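PDB 4XRW: BexL from Amycolatopsis orientalis, which probably catalyses cyclisation and aromatisation of a polyketide intermediate in the BE-7585A pathway, as a di-domain aromatase/cyclase of a type II polyketide synthase. Local coordinates for residues H26-D31 / A158-V163; A32-V37 / A121-R126; D193-W198 / V208-P213; G216-R221 / S236-F241. One frame throughout, in Å; residues are numbered along the deposited sequence.

Interaction 1: residues H26-D31 / A158-V163; sequences HDILVD and ALKHNV
K160 comes at the flat peptide carbonyl of L29 from above: NZ donates to L29 O over 3.0 Å while standing 37° out of the carbonyl plane. A second flat group, the carboxylate of D31, turns OD2 to 4.1 Å from K160 NZ, too far for a salt bridge, though a weak long-range attraction is likely. The true salt-bridge partner of this ammonium group is E164, one turn further along the helix, whose carboxylate also accepts the backbone N of D31. K160 gets there by running straight from CB to CE and bending only at its last torsion (54°), with its methylenes laid over the strand. Its CD passes 3.4 Å from L29 O. On the apolar side, I28 CD1 rests 3.8 Å from K160 CD, the two side chains crossing obliquely. V30 uses both branches. CG2 lies against the helix backbone, 4.1 Å from K160 CA, and CG1 meets V163 CG1 at 3.7 Å with the two side chains nearly at right angles. The valines are buried. The stem of the lysine packs on I28 CD1 and V30 CG2, and its NZ sits by L29 O, D31 and E164 at the exposed rim. The local axes of strand and helix run almost parallel, 10° apart. Strand 22-30 is an outermost strand of its antiparallel sheet, and its contact with helix 138-166 is of the kind found in the helix-grip fold, where a curved antiparallel sheet wraps the long helix.

Interaction 2: residues A32-V37 / A121-R126; sequences APADEV and ATAKVR
V37 turns CG1 anti to its backbone N (chi1 175°), and V125, with a nearly identical chi1 of 179°, offers its other branch, CG2, on the side of its own backbone N. These two methyls meet, V37 CG1 lying 3.7 Å from V125 CG2, with the side chains set at a slant. Nearer the start of the helix the packing is done by alanines. A34 CB faces A123 CB at 4.2 Å, and the same A123 methyl sits 3.5 Å from A32 O, wedged where the chain swings from loop into helix. P33 occupies the N-cap position, and its carbonyl takes the N-H of V37, with a weaker bond from E36. This is the corner of the helix-grip fold where the first strand hands over to helix 34-42, here packed on strand 123-133 of the same sheet. V30 of the first strand touches both V37 and V125, L159 of the long helix also reaches V125, and A34 touches V115 on the next strand over. The polar joint between the segments goes through a water: A34 N donates to it at 2.6 Å, and the water donates to T122 O at 3.1 Å. The amide at the helix start, which no helix carbonyl can serve, thereby gains a partner. Direct backbone approaches are less productive, since A32 N stands 2.9 Å from A121 O at an angle too poor for a hydrogen bond.

Interaction 3: residues D193-W198 / V208-P213; sequences DQAALW and VDLREP
V208 straddles the carbonyl of A195. With its CG1 anti to the backbone N (chi1 177°), that methyl lies 3.5 Å from A195 O, and CG2 comes from the other branch to within 4.3 Å of W198 CB. L210 has its CG anti as well, and a chi2 of 62° leaves CD2 as the extended branch, reaching the short 3-10 turn 3.7 Å from A196 N and beside the A196 methyl. The turn has its own internal packing: A195 CB stands 3.7 Å above the centre of the W198 ring, and W198 NE1 donates to F191 O, which fixes the indole's rotation. Two waters bridge the margins. One donates both to D193 OD1 at 2.7 Å and to E212 OE2 at 2.8 Å, which should ease the proximity of two carboxylates. The other donates to A196 O and, weakly, to V208 O. Strand 205-212 is an outermost strand of the second antiparallel sheet, and the contact packs the link between helix 185-193 and helix 198-201 against it, as in a helix-grip fold.

Interaction 4: residues G216-R221 / S236-F241; sequences GLQVLR and SVRVCF
Q218 and R238, a hydrogen-bonded antiparallel pair, join by side chain as well as by backbone. With CG beside its backbone N (chi1 -62°) and the chain extended beyond it, Q218 brings OE1 to the edge of the guanidinium, where it accepts from R238 NE at 2.9 Å and from R238 NH2 at 2.8 Å. NE arrives nearly in line with the amide C=O, NH2 on a lone pair, and the two planes are only 3° apart. Two donors on one oxygen hold the groups flat, and further bonds run outward: Q218 NE2 to D193 O and E212 OE1, R238 NH2 to V192 O. L220 CD2 lies over one face of the guanidinium, offset toward its rim, 3.9 Å from R238 NE. C240 SG lies 3.5 Å from Q218 OE1. The backbone ladder runs from C240 N and G216 O to the reciprocal pair of L220 and S236. On the opposite face L217, V219, V237 and V239 form an apolar strip, with L217 and V219 touching P79 from the first half of the chain. The contact is part of the beta hairpin of strands 217-225 and 231-241, inside the antiparallel sheet of the second helix-grip domain.

How the interactions relate
The contacts fall into two pairs, one in each half of the chain, with the centres of interactions 1 and 3 about 35 Å apart. Interactions 1 and 2 share the joint between strands 22-30 and 123-133, adjacent in the first sheet; interactions 3 and 4 meet likewise through strands 205-212 and 217-225. Interaction 4 is buried and made of sheet bonds plus a polar side-chain pair. Interaction 2 is also buried, but rests on small apolar groups and one water. Interactions 1 and 3 are partly buried: methyl packing lies inside, while a lysine with its acidic neighbours rims the first and bridging waters the second.

Interaction 1: residues H26-D31 / A158-V163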
loop_
_atom_site.group_PDB
_atom_site.type_symbol
_atom_site.label_atom_id
_atom_site.label_comp_id
_atom_site.label_asym_id
_atom_site.label_seq_id
_atom_site.Cartn_x
_atom_site.Cartn_y
_atom_site.Cartn_z
ATOM N N HIS A 26 -16.281 8.260 15.573
ATOM C CA HIS A 26 -15.148 9.159 15.608
ATOM C C HIS A 26 -15.218 10.072 14.391
ATOM O O HIS A 26 -15.787 9.706 13.359
ATOM C CB HIS A 26 -13.847 8.365 15.627
ATOM C CG HIS A 26 -13.688 7.495 16.828
ATOM N ND1 HIS A 26 -14.270 6.245 16.939
ATOM C CD2 HIS A 26 -12.993 7.690 17.973
ATOM C CE1 HIS A 26 -13.946 5.717 18.106
ATOM N NE2 HIS A 26 -13.170 6.573 18.750
ATOM N N ASP A 27 -14.705 11.291 14.499
ATOM C CA ASP A 27 -14.635 12.130 13.308
ATOM C C ASP A 27 -13.365 12.973 13.290
ATOM O O ASP A 27 -12.631 13.034 14.281
ATOM C CB ASP A 27 -15.892 13.000 13.176
ATOM C CG ASP A 27 -16.138 13.856 14.375
ATOM O OD1 ASP A 27 -15.263 14.688 14.706
ATOM O OD2 ASP A 27 -17.213 13.697 14.987
ATOM N N ILE A 28 -13.089 13.539 12.120
ATOM C CA ILE A 28 -11.951 14.416 11.894
ATOM C C ILE A 28 -12.297 15.349 10.739
ATOM O O ILE A 28 -13.134 15.009 9.906
ATOM C CB ILE A 28 -10.674 13.613 11.601
ATOM C CG1 ILE A 28 -9.434 14.444 11.917
ATOM C CG2 ILE A 28 -10.669 13.110 10.165
ATOM C CD1 ILE A 28 -8.190 13.647 12.130
ATOM N N LEU A 29 -11.673 16.534 10.703
ATOM C CA LEU A 29 -11.822 17.443 9.569
ATOM C C LEU A 29 -10.670 17.225 8.632
ATOM O O LEU A 29 -9.536 17.047 9.082
ATOM C CB LEU A 29 -11.855 18.916 10.021
ATOM C CG LEU A 29 -12.966 19.312 10.987
ATOM C CD1 LEU A 29 -12.701 20.725 11.523
ATOM C CD2 LEU A 29 -14.334 19.236 10.329
ATOM N N VAL A 30 -10.947 17.243 7.329
ATOM C CA VAL A 30 -9.930 17.014 6.303
ATOM C C VAL A 30 -9.964 18.139 5.253
ATOM O O VAL A 30 -11.036 18.505 4.774
ATOM C CB VAL A 30 -10.144 15.647 5.603
ATOM C CG1 VAL A 30 -9.159 15.460 4.452
ATOM C CG2 VAL A 30 -10.031 14.493 6.621
ATOM N N ASP A 31 -8.797 18.664 4.878
ATOM C CA ASP A 31 -8.747 19.814 3.965
ATOM C C ASP A 31 -8.721 19.383 2.495
ATOM O O ASP A 31 -7.784 19.673 1.743
ATOM C CB ASP A 31 -7.543 20.705 4.291
ATOM C CG ASP A 31 -7.635 21.328 5.687
ATOM O OD1 ASP A 31 -8.766 21.564 6.184
ATOM O OD2 ASP A 31 -6.570 21.574 6.293
ATOM N N ALA A 158 -4.242 9.398 10.353
ATOM C CA ALA A 158 -3.433 9.069 9.178
ATOM C C ALA A 158 -4.196 9.442 7.897
ATOM O O ALA A 158 -3.601 9.910 6.926
ATOM C CB ALA A 158 -3.061 7.584 9.192
ATOM N N LEU A 159 -5.511 9.265 7.886
ATOM C CA LEU A 159 -6.305 9.638 6.726
ATOM C C LEU A 159 -6.145 11.128 6.413
ATOM O O LEU A 159 -5.911 11.515 5.271
ATOM C CB LEU A 159 -7.777 9.323 6.945
ATOM C CG LEU A 159 -8.751 9.797 5.871
ATOM C CD1 LEU A 159 -8.655 8.904 4.644
ATOM C CD2 LEU A 159 -10.154 9.819 6.394
ATOM N N LYS A 160 -6.308 11.958 7.434
ATOM C CA LYS A 160 -6.147 13.404 7.273
ATOM C C LYS A 160 -4.742 13.749 6.777
ATOM O O LYS A 160 -4.590 14.493 5.815
ATOM C CB LYS A 160 -6.432 14.107 8.600
ATOM C CG LYS A 160 -6.169 15.603 8.606
ATOM C CD LYS A 160 -6.420 16.203 9.997
ATOM C CE LYS A 160 -6.111 17.715 10.023
ATOM N NZ LYS A 160 -6.856 18.448 8.941
ATOM N N HIS A 161 -3.721 13.212 7.437
ATOM C CA HIS A 161 -2.335 13.483 7.064
ATOM C C HIS A 161 -2.061 13.123 5.603
ATOM O O HIS A 161 -1.515 13.922 4.832
ATOM C CB HIS A 161 -1.405 12.708 7.982
ATOM C CG HIS A 161 0.044 12.936 7.709
ATOM N ND1 HIS A 161 0.745 13.983 8.267
ATOM C CD2 HIS A 161 0.932 12.243 6.952
ATOM C CE1 HIS A 161 2.001 13.933 7.855
ATOM N NE2 HIS A 161 2.142 12.886 7.058
ATOM N N ASN A 162 -2.466 11.920 5.214
ATOM C CA ASN A 162 -2.174 11.437 3.873
ATOM C C ASN A 162 -3.049 12.027 2.786
ATOM O O ASN A 162 -2.552 12.302 1.687
ATOM C CB ASN A 162 -2.271 9.921 3.853
ATOM C CG ASN A 162 -1.242 9.298 4.728
ATOM O OD1 ASN A 162 -0.084 9.689 4.704
ATOM N ND2 ASN A 162 -1.658 8.357 5.551
ATOM N N VAL A 163 -4.329 12.244 3.066
ATOM C CA VAL A 163 -5.205 12.802 2.038
ATOM C C VAL A 163 -4.680 14.176 1.677
ATOM O O VAL A 163 -4.651 14.552 0.510
ATOM C CB VAL A 163 -6.689 12.911 2.490
ATOM C CG1 VAL A 163 -7.497 13.797 1.542
ATOM C CG2 VAL A 163 -7.331 11.530 2.542
#

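Interaction 2: residues A32-V37 / A121-R126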
loop_
_atom_site.group_PDB
_atom_site.type_symbol
_atom_site.label_atom_id
_atom_site.label_comp_id
_atom_site.label_asym_id
_atom_site.label_seq_id
_atom_site.Cartn_x
_atom_site.Cartn_y
_atom_site.Cartn_z
ATOM N N ALA A 32 -9.767 18.659 2.115
ATOM C CA ALA A 32 -10.070 18.349 0.727
ATOM C C ALA A 32 -11.587 18.329 0.612
ATOM O O ALA A 32 -12.284 18.221 1.617
ATOM C CB ALA A 32 -9.463 17.010 0.298
ATOM N N PRO A 33 -12.112 18.466 -0.601
ATOM C CA PRO A 33 -13.576 18.488 -0.718
ATOM C C PRO A 33 -14.194 17.116 -0.447
ATOM O O PRO A 33 -13.524 16.099 -0.605
ATOM C CB PRO A 33 -13.813 18.932 -2.164
ATOM C CG PRO A 33 -12.538 18.672 -2.873
ATOM C CD PRO A 33 -11.438 18.765 -1.874
ATOM N N ALA A 34 -15.449 17.102 -0.031
ATOM C CA ALA A 34 -16.152 15.862 0.322
ATOM C C ALA A 34 -16.145 14.828 -0.797
ATOM O O ALA A 34 -16.030 13.631 -0.539
ATOM C CB ALA A 34 -17.579 16.171 0.707
ATOM N N ASP A 35 -16.272 15.270 -2.039
ATOM C CA ASP A 35 -16.379 14.324 -3.138
ATOM C C ASP A 35 -15.065 13.566 -3.356
ATOM O O ASP A 35 -15.068 12.373 -3.706
ATOM C CB ASP A 35 -16.822 15.040 -4.421
ATOM C CG ASP A 35 -18.305 15.432 -4.404
ATOM O OD1 ASP A 35 -19.065 14.959 -3.525
ATOM O OD2 ASP A 35 -18.720 16.208 -5.295
ATOM N N GLU A 36 -13.948 14.249 -3.138
ATOM C CA GLU A 36 -12.647 13.649 -3.315
ATOM C C GLU A 36 -12.311 12.681 -2.181
ATOM O O GLU A 36 -11.762 11.601 -2.439
ATOM C CB GLU A 36 -11.571 14.733 -3.430
ATOM C CG GLU A 36 -10.140 14.202 -3.655
ATOM C CD GLU A 36 -9.978 13.322 -4.918
ATOM O OE1 GLU A 36 -10.960 13.121 -5.676
ATOM O OE2 GLU A 36 -8.851 12.823 -5.151
ATOM N N VAL A 37 -12.647 13.043 -0.941
ATOM C CA VAL A 37 -12.403 12.136 0.171
ATOM C C VAL A 37 -13.233 10.877 -0.033
ATOM O O VAL A 37 -12.727 9.769 0.140
ATOM C CB VAL A 37 -12.740 12.775 1.522
ATOM C CG1 VAL A 37 -12.602 11.780 2.663
ATOM C CG2 VAL A 37 -11.826 13.983 1.763
ATOM N N ALA A 121 -13.578 23.241 0.128
ATOM C CA ALA A 121 -12.248 22.643 0.065
ATOM C C ALA A 121 -11.956 21.807 1.306
ATOM O O ALA A 121 -10.831 21.328 1.503
ATOM C CB ALA A 121 -11.197 23.739 -0.086
ATOM N N THR A 122 -12.973 21.643 2.143
ATOM C CA THR A 122 -12.776 21.063 3.456
ATOM C C THR A 122 -13.991 20.181 3.814
ATOM O O THR A 122 -15.136 20.497 3.463
ATOM C CB THR A 122 -12.522 22.205 4.484
ATOM O OG1 THR A 122 -11.314 21.969 5.215
ATOM C CG2 THR A 122 -13.636 22.358 5.425
ATOM N N ALA A 123 -13.731 19.056 4.482
ATOM C CA ALA A 123 -14.781 18.076 4.750
ATOM C C ALA A 123 -14.659 17.448 6.129
ATOM O O ALA A 123 -13.573 17.325 6.676
ATOM C CB ALA A 123 -14.760 16.983 3.691
ATOM N N LYS A 124 -15.804 17.054 6.659
ATOM C CA LYS A 124 -15.886 16.306 7.899
ATOM C C LYS A 124 -16.064 14.827 7.574
ATOM O O LYS A 124 -16.992 14.452 6.857
ATOM C CB LYS A 124 -17.056 16.795 8.754
ATOM C CG LYS A 124 -17.119 16.148 10.124
ATOM C CD LYS A 124 -18.391 16.549 10.854
ATOM C CE LYS A 124 -18.515 15.875 12.201
ATOM N NZ LYS A 124 -19.774 16.255 12.912
ATOM N N VAL A 125 -15.157 14.013 8.088
ATOM C CA VAL A 125 -15.191 12.571 7.878
ATOM C C VAL A 125 -15.591 11.916 9.169
ATOM O O VAL A 125 -14.925 12.067 10.181
ATOM C CB VAL A 125 -13.846 12.036 7.403
ATOM C CG1 VAL A 125 -13.911 10.502 7.216
ATOM C CG2 VAL A 125 -13.457 12.730 6.111
ATOM N N ARG A 126 -16.714 11.215 9.119
ATOM C CA ARG A 126 -17.230 10.458 10.241
ATOM C C ARG A 126 -17.026 8.968 10.026
ATOM O O ARG A 126 -17.344 8.453 8.946
ATOM C CB ARG A 126 -18.711 10.744 10.406
ATOM C CG ARG A 126 -19.015 12.233 10.549
ATOM C CD ARG A 126 -20.492 12.449 10.466
ATOM N NE ARG A 126 -21.242 11.630 11.405
ATOM C CZ ARG A 126 -22.526 11.339 11.269
ATOM N NH1 ARG A 126 -23.193 11.822 10.231
ATOM N NH2 ARG A 126 -23.144 10.562 12.163
HETATM O O HOH W 1 -16.462 19.372 0.858
#

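Interaction 3: residues D193-W198 / V208-P213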
loop_
_atom_site.group_PDB
_atom_site.type_symbol
_atom_site.label_atom_id
_atom_site.label_comp_id
_atom_site.label_asym_id
_atom_site.label_seq_id
_atom_site.Cartn_x
_atom_site.Cartn_y
_atom_site.Cartn_z
ATOM N N ASP A 193 9.600 -12.727 -8.224
ATOM C CA ASP A 193 8.958 -13.372 -7.065
ATOM C C ASP A 193 9.992 -14.009 -6.134
ATOM O O ASP A 193 9.930 -13.871 -4.907
ATOM C CB ASP A 193 7.968 -14.425 -7.556
ATOM C CG ASP A 193 7.215 -15.130 -6.426
ATOM O OD1 ASP A 193 6.683 -14.451 -5.522
ATOM O OD2 ASP A 193 7.147 -16.376 -6.478
ATOM N N GLN A 194 10.950 -14.725 -6.717
ATOM C CA GLN A 194 11.918 -15.473 -5.941
ATOM C C GLN A 194 13.065 -14.594 -5.476
ATOM O O GLN A 194 14.249 -14.727 -5.890
ATOM C CB GLN A 194 12.413 -16.682 -6.765
ATOM C CG GLN A 194 11.275 -17.614 -7.092
ATOM C CD GLN A 194 11.672 -18.804 -7.958
ATOM O OE1 GLN A 194 12.823 -19.223 -7.978
ATOM N NE2 GLN A 194 10.704 -19.345 -8.667
ATOM N N ALA A 195 12.740 -13.676 -4.570
ATOM C CA ALA A 195 13.686 -12.653 -4.190
ATOM C C ALA A 195 14.779 -13.187 -3.268
ATOM O O ALA A 195 15.818 -12.559 -3.125
ATOM C CB ALA A 195 12.954 -11.456 -3.536
ATOM N N ALA A 196 14.584 -14.374 -2.706
ATOM C CA ALA A 196 15.616 -14.984 -1.881
ATOM C C ALA A 196 16.889 -15.192 -2.681
ATOM O O ALA A 196 17.972 -15.242 -2.114
ATOM C CB ALA A 196 15.123 -16.300 -1.298
ATOM N N LEU A 197 16.745 -15.289 -4.008
ATOM C CA LEU A 197 17.876 -15.532 -4.904
ATOM C C LEU A 197 18.553 -14.262 -5.396
ATOM O O LEU A 197 19.527 -14.318 -6.162
ATOM C CB LEU A 197 17.389 -16.361 -6.097
ATOM C CG LEU A 197 16.732 -17.713 -5.765
ATOM C CD1 LEU A 197 16.264 -18.392 -7.024
ATOM C CD2 LEU A 197 17.687 -18.663 -4.994
ATOM N N TRP A 198 18.033 -13.096 -5.008
ATOM C CA TRP A 198 18.575 -11.841 -5.517
ATOM C C TRP A 198 19.983 -11.508 -5.038
ATOM O O TRP A 198 20.666 -10.737 -5.690
ATOM C CB TRP A 198 17.639 -10.676 -5.165
ATOM C CG TRP A 198 16.396 -10.591 -5.955
ATOM C CD1 TRP A 198 15.972 -11.424 -6.948
ATOM C CD2 TRP A 198 15.376 -9.600 -5.810
ATOM N NE1 TRP A 198 14.764 -11.010 -7.445
ATOM C CE2 TRP A 198 14.372 -9.888 -6.772
ATOM C CE3 TRP A 198 15.218 -8.495 -4.975
ATOM C CZ2 TRP A 198 13.244 -9.113 -6.920
ATOM C CZ3 TRP A 198 14.080 -7.720 -5.125
ATOM C CH2 TRP A 198 13.100 -8.045 -6.080
ATOM N N VAL A 208 19.674 -11.105 1.564
ATOM C CA VAL A 208 18.196 -11.104 1.560
ATOM C C VAL A 208 17.667 -11.956 2.682
ATOM O O VAL A 208 18.199 -13.045 2.999
ATOM C CB VAL A 208 17.616 -11.606 0.197
ATOM C CG1 VAL A 208 16.081 -11.681 0.208
ATOM C CG2 VAL A 208 18.065 -10.697 -0.912
ATOM N N ASP A 209 16.593 -11.449 3.296
ATOM C CA ASP A 209 15.890 -12.100 4.395
ATOM C C ASP A 209 14.431 -12.075 3.980
ATOM O O ASP A 209 13.721 -11.086 4.241
ATOM C CB ASP A 209 16.204 -11.354 5.714
ATOM C CG ASP A 209 15.371 -11.803 6.904
ATOM O OD1 ASP A 209 14.710 -12.865 6.841
ATOM O OD2 ASP A 209 15.401 -11.048 7.925
ATOM N N LEU A 210 14.013 -13.102 3.220
ATOM C CA LEU A 210 12.653 -13.208 2.692
ATOM C C LEU A 210 11.791 -14.121 3.560
ATOM O O LEU A 210 12.077 -15.305 3.706
ATOM C CB LEU A 210 12.648 -13.739 1.258
ATOM C CG LEU A 210 11.280 -13.957 0.605
ATOM C CD1 LEU A 210 10.509 -12.667 0.484
ATOM C CD2 LEU A 210 11.412 -14.596 -0.756
ATOM N N ARG A 211 10.731 -13.564 4.135
ATOM C CA ARG A 211 9.809 -14.347 4.943
ATOM C C ARG A 211 8.547 -14.526 4.149
ATOM O O ARG A 211 8.042 -13.553 3.600
ATOM C CB ARG A 211 9.508 -13.670 6.265
ATOM C CG ARG A 211 10.716 -13.462 7.187
ATOM C CD ARG A 211 10.922 -11.995 7.439
ATOM N NE ARG A 211 12.125 -11.671 8.228
ATOM C CZ ARG A 211 12.119 -10.904 9.309
ATOM N NH1 ARG A 211 10.974 -10.362 9.747
ATOM N NH2 ARG A 211 13.266 -10.651 9.941
ATOM N N GLU A 212 8.047 -15.763 4.052
ATOM C CA GLU A 212 6.820 -15.992 3.329
ATOM C C GLU A 212 5.848 -16.807 4.200
ATOM O O GLU A 212 5.649 -17.982 3.960
ATOM C CB GLU A 212 7.098 -16.673 1.988
ATOM C CG GLU A 212 5.892 -16.589 1.038
ATOM C CD GLU A 212 6.249 -16.662 -0.485
ATOM O OE1 GLU A 212 7.446 -16.607 -0.882
ATOM O OE2 GLU A 212 5.294 -16.754 -1.289
ATOM N N PRO A 213 5.210 -16.143 5.185
ATOM C CA PRO A 213 4.374 -16.815 6.187
ATOM C C PRO A 213 3.219 -17.604 5.562
ATOM O O PRO A 213 2.926 -18.713 5.994
ATOM C CB PRO A 213 3.857 -15.650 7.039
ATOM C CG PRO A 213 3.829 -14.486 6.114
ATOM C CD PRO A 213 5.072 -14.673 5.280
HETATM O O HOH W 2 5.024 -15.809 -3.893
HETATM O O HOH W 3 18.484 -15.425 0.684
#

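Interaction 4: residues G216-R221 / S236-F241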
loop_
_atom_site.group_PDB
_atom_site.type_symbol
_atom_site.label_atom_id
_atom_site.label_comp_id
_atom_site.label_asym_id
_atom_site.label_seq_id
_atom_site.Cartn_x
_atom_site.Cartn_y
_atom_site.Cartn_z
ATOM N N GLY A 216 2.251 -16.365 -1.285
ATOM C CA GLY A 216 1.940 -15.127 -1.992
ATOM C C GLY A 216 1.894 -13.860 -1.135
ATOM O O GLY A 216 1.526 -12.791 -1.610
ATOM N N LEU A 217 2.249 -13.982 0.132
ATOM C CA LEU A 217 2.391 -12.826 0.999
ATOM C C LEU A 217 3.806 -12.856 1.540
ATOM O O LEU A 217 4.172 -13.782 2.252
ATOM C CB LEU A 217 1.352 -12.863 2.120
ATOM C CG LEU A 217 1.245 -11.636 3.015
ATOM C CD1 LEU A 217 1.126 -10.355 2.262
ATOM C CD2 LEU A 217 -0.002 -11.806 3.932
ATOM N N GLN A 218 4.608 -11.854 1.195
ATOM C CA GLN A 218 6.034 -11.859 1.508
ATOM C C GLN A 218 6.430 -10.638 2.353
ATOM O O GLN A 218 5.896 -9.529 2.107
ATOM C CB GLN A 218 6.844 -11.843 0.223
ATOM C CG GLN A 218 6.668 -13.017 -0.694
ATOM C CD GLN A 218 7.470 -12.873 -1.964
ATOM O OE1 GLN A 218 7.712 -11.770 -2.435
ATOM N NE2 GLN A 218 7.912 -13.993 -2.509
ATOM N N VAL A 219 7.355 -10.840 3.307
ATOM C CA VAL A 219 8.027 -9.759 3.979
ATOM C C VAL A 219 9.463 -9.832 3.479
ATOM O O VAL A 219 10.183 -10.787 3.748
ATOM C CB VAL A 219 7.935 -9.858 5.506
ATOM C CG1 VAL A 219 8.686 -8.705 6.136
ATOM C CG2 VAL A 219 6.473 -9.857 5.922
ATOM N N LEU A 220 9.827 -8.856 2.673
ATOM C CA LEU A 220 11.135 -8.867 1.998
ATOM C C LEU A 220 12.016 -7.856 2.671
ATOM O O LEU A 220 11.756 -6.667 2.624
ATOM C CB LEU A 220 10.963 -8.575 0.514
ATOM C CG LEU A 220 12.238 -8.415 -0.300
ATOM C CD1 LEU A 220 13.102 -9.671 -0.172
ATOM C CD2 LEU A 220 11.813 -8.147 -1.753
ATOM N N ARG A 221 13.040 -8.350 3.358
ATOM C CA ARG A 221 14.069 -7.513 3.890
ATOM C C ARG A 221 15.329 -7.744 3.104
ATOM O O ARG A 221 15.702 -8.897 2.852
ATOM C CB ARG A 221 14.302 -7.784 5.366
ATOM C CG ARG A 221 13.099 -7.462 6.187
ATOM C CD ARG A 221 13.345 -7.854 7.657
ATOM N NE ARG A 221 14.392 -7.032 8.280
ATOM C CZ ARG A 221 14.164 -5.891 8.950
ATOM N NH1 ARG A 221 12.943 -5.408 9.081
ATOM N NH2 ARG A 221 15.168 -5.236 9.490
ATOM N N SER A 236 9.977 -4.377 2.686
ATOM C CA SER A 236 8.693 -4.169 2.047
ATOM C C SER A 236 7.806 -5.396 2.231
ATOM O O SER A 236 8.299 -6.506 2.477
ATOM C CB SER A 236 8.878 -3.886 0.565
ATOM O OG SER A 236 9.500 -5.021 -0.032
ATOM N N VAL A 237 6.503 -5.198 2.093
ATOM C CA VAL A 237 5.557 -6.302 2.110
ATOM C C VAL A 237 4.998 -6.421 0.692
ATOM O O VAL A 237 4.633 -5.402 0.086
ATOM C CB VAL A 237 4.439 -6.068 3.143
ATOM C CG1 VAL A 237 3.344 -7.102 2.979
ATOM C CG2 VAL A 237 5.026 -6.081 4.549
ATOM N N ARG A 238 5.033 -7.621 0.133
ATOM C CA ARG A 238 4.601 -7.866 -1.236
ATOM C C ARG A 238 3.454 -8.875 -1.282
ATOM O O ARG A 238 3.399 -9.829 -0.508
ATOM C CB ARG A 238 5.786 -8.384 -2.096
ATOM C CG ARG A 238 7.062 -7.647 -1.834
ATOM C CD ARG A 238 8.058 -7.740 -3.019
ATOM N NE ARG A 238 8.359 -9.136 -3.319
ATOM C CZ ARG A 238 9.127 -9.547 -4.327
ATOM N NH1 ARG A 238 9.655 -8.674 -5.151
ATOM N NH2 ARG A 238 9.351 -10.835 -4.506
ATOM N N VAL A 239 2.557 -8.629 -2.208
ATOM C CA VAL A 239 1.488 -9.524 -2.530
ATOM C C VAL A 239 1.671 -10.022 -3.980
ATOM O O VAL A 239 1.672 -9.225 -4.934
ATOM C CB VAL A 239 0.121 -8.835 -2.391
ATOM C CG1 VAL A 239 -0.955 -9.850 -2.545
ATOM C CG2 VAL A 239 -0.016 -8.103 -1.018
ATOM N N CYS A 240 1.765 -11.336 -4.114
ATOM C CA CYS A 240 2.151 -11.986 -5.369
ATOM C C CYS A 240 0.973 -12.766 -5.994
ATOM O O CYS A 240 0.326 -13.584 -5.340
ATOM C CB CYS A 240 3.339 -12.909 -5.080
ATOM S SG CYS A 240 4.673 -12.034 -4.208
ATOM N N PHE A 241 0.736 -12.514 -7.269
ATOM C CA PHE A 241 -0.357 -13.115 -8.045
ATOM C C PHE A 241 0.271 -13.813 -9.277
ATOM O O PHE A 241 0.585 -13.151 -10.246
ATOM C CB PHE A 241 -1.330 -12.052 -8.495
ATOM C CG PHE A 241 -2.001 -11.307 -7.356
ATOM C CD1 PHE A 241 -3.173 -11.788 -6.793
ATOM C CD2 PHE A 241 -1.456 -10.152 -6.855
ATOM C CE1 PHE A 241 -3.803 -11.117 -5.744
ATOM C CE2 PHE A 241 -2.085 -9.465 -5.790
ATOM C CZ PHE A 241 -3.251 -9.960 -5.244
HETATM O O HOH W 4 12.499 -4.391 0.590
#